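Local coordinates for protein tRNA (uracil(54)-C(5))-methyltransferase (Pyrococcus abyssi, PDB 2JJQ) that methylates carbon 5 of uridine 54 in tRNA, using S-adenosyl-L-methionine as methyl donor and releasing S-adenosyl-L-homocysteine, at residues R257-D262 and G305-K310. Residues are numbered along the deposited sequence; the frame is centred on the assembly and turned at random.
Sequences RLDDVD and GIYLAK
Tyr307 reaches from its helix to the tip of a beta hairpin, an instructive case of one side chain that is apolar at its root and polar at its end. With CG anti to the backbone N (chi1 -172°), the ring is carried out toward the hairpin. Beyond CB and CG, CD1 packs 3.6 Å from CG2 of Val261, the two side chains meeting nearly at a right angle. CE1, at the ring edge, lies 3.7 Å from the carbonyl O of Leu258, which sits in the ring plane. Past CZ, the OH donates a hydrogen bond of 2.7 Å to OD2 of Asp259, on the anti lone pair; carboxylate and ring planes are 49° apart. OD1 of the same carboxylate forms a salt bridge with Arg283, so both its oxygens are engaged. Val261 has further partners on the helix: CG1 lies 3.6 Å from CG2 of Ile306, and CG2 also meets CB of Lys310. The lysine bends at chi2 (84°) and passes Asp260, whose OD1 pairs with Arg311; NZ of Lys310 donates to a water that in turn donates to Asp260 O. Through the type II' turn from Leu258 to Val261, the two-stranded hairpin 254-265 rests on helix 303-310 of the methyltransferase fold, with helix 275-288 touching Asp259 and Tyr307, and helix 322-335 touching Val261 and Ile306.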
# COMPACT_ATOMS: atom_id res chain seq x y z
N ARG A 257 -13.96 8.05 -1.58
CA ARG A 257 -15.17 7.69 -0.86
C ARG A 257 -15.31 6.18 -0.78
O ARG A 257 -15.27 5.50 -1.84
CB ARG A 257 -16.39 8.31 -1.58
CG ARG A 257 -17.70 7.81 -1.04
CD ARG A 257 -18.86 8.63 -1.62
NE ARG A 257 -19.06 9.78 -0.77
CZ ARG A 257 -20.18 9.95 -0.06
NH1 ARG A 257 -21.17 9.07 -0.19
NH2 ARG A 257 -20.33 10.99 0.74
N LEU A 258 -15.44 5.65 0.44
CA LEU A 258 -15.74 4.21 0.64
C LEU A 258 -17.18 4.08 1.10
O LEU A 258 -17.51 4.47 2.21
CB LEU A 258 -14.81 3.63 1.72
CG LEU A 258 -13.29 3.89 1.45
CD1 LEU A 258 -12.51 3.02 2.51
CD2 LEU A 258 -12.90 3.51 0.03
N ASP A 259 -18.02 3.53 0.23
CA ASP A 259 -19.47 3.52 0.47
C ASP A 259 -19.97 4.98 0.67
O ASP A 259 -19.96 5.80 -0.29
CB ASP A 259 -19.82 2.57 1.61
CG ASP A 259 -19.64 1.10 1.22
OD1 ASP A 259 -19.72 0.76 0.01
OD2 ASP A 259 -19.41 0.27 2.12
N ASP A 260 -20.39 5.34 1.88
CA ASP A 260 -20.87 6.70 2.12
C ASP A 260 -19.89 7.53 2.95
O ASP A 260 -20.27 8.58 3.51
CB ASP A 260 -22.21 6.66 2.83
CG ASP A 260 -22.19 5.86 4.14
OD1 ASP A 260 -21.26 5.09 4.43
OD2 ASP A 260 -23.18 5.98 4.90
N VAL A 261 -18.65 7.04 3.13
CA VAL A 261 -17.73 7.75 4.02
C VAL A 261 -16.63 8.42 3.20
O VAL A 261 -16.01 7.73 2.38
CB VAL A 261 -17.11 6.73 5.02
CG1 VAL A 261 -16.12 7.42 5.91
CG2 VAL A 261 -18.25 6.05 5.86
N ASP A 262 -16.41 9.74 3.39
CA ASP A 262 -15.40 10.47 2.61
C ASP A 262 -14.10 10.52 3.43
O ASP A 262 -14.15 10.56 4.67
CB ASP A 262 -15.88 11.90 2.36
CG ASP A 262 -16.90 11.99 1.22
OD1 ASP A 262 -17.11 11.02 0.46
OD2 ASP A 262 -17.45 13.09 1.08
N GLY A 305 -11.87 3.63 11.90
CA GLY A 305 -12.59 4.34 12.96
C GLY A 305 -13.68 5.25 12.42
O GLY A 305 -14.78 5.28 12.96
N ILE A 306 -13.41 5.91 11.29
CA ILE A 306 -14.37 6.85 10.77
C ILE A 306 -15.55 6.08 10.17
O ILE A 306 -16.70 6.49 10.32
CB ILE A 306 -13.75 7.78 9.78
CG1 ILE A 306 -12.73 8.69 10.51
CG2 ILE A 306 -14.82 8.67 9.08
CD1 ILE A 306 -11.75 9.32 9.57
N TYR A 307 -15.23 5.00 9.47
CA TYR A 307 -16.26 4.17 8.81
C TYR A 307 -17.16 3.62 9.92
O TYR A 307 -18.40 3.61 9.84
CB TYR A 307 -15.64 3.04 8.03
CG TYR A 307 -16.63 2.30 7.18
CD1 TYR A 307 -16.87 2.71 5.85
CD2 TYR A 307 -17.34 1.19 7.69
CE1 TYR A 307 -17.79 2.02 5.02
CE2 TYR A 307 -18.25 0.53 6.87
CZ TYR A 307 -18.49 0.95 5.58
OH TYR A 307 -19.43 0.26 4.80
N LEU A 308 -16.56 3.14 10.99
CA LEU A 308 -17.31 2.60 12.06
C LEU A 308 -18.17 3.66 12.75
O LEU A 308 -19.31 3.37 13.16
CB LEU A 308 -16.42 1.91 13.08
CG LEU A 308 -15.88 0.55 12.61
CD1 LEU A 308 -15.14 -0.08 13.77
CD2 LEU A 308 -16.96 -0.38 12.19
N ALA A 309 -17.63 4.86 12.95
CA ALA A 309 -18.40 5.97 13.52
C ALA A 309 -19.63 6.25 12.61
O ALA A 309 -20.75 6.48 13.08
CB ALA A 309 -17.51 7.23 13.61
N LYS A 310 -19.43 6.22 11.30
CA LYS A 310 -20.57 6.40 10.35
C LYS A 310 -21.65 5.31 10.53
O LYS A 310 -22.88 5.60 10.41
CB LYS A 310 -20.10 6.40 8.89
CG LYS A 310 -21.21 6.86 7.93
CD LYS A 310 -21.30 8.39 7.83
CE LYS A 310 -22.36 8.76 6.73
NZ LYS A 310 -22.49 10.22 6.76
O HOH W 1 -20.23 10.92 5.29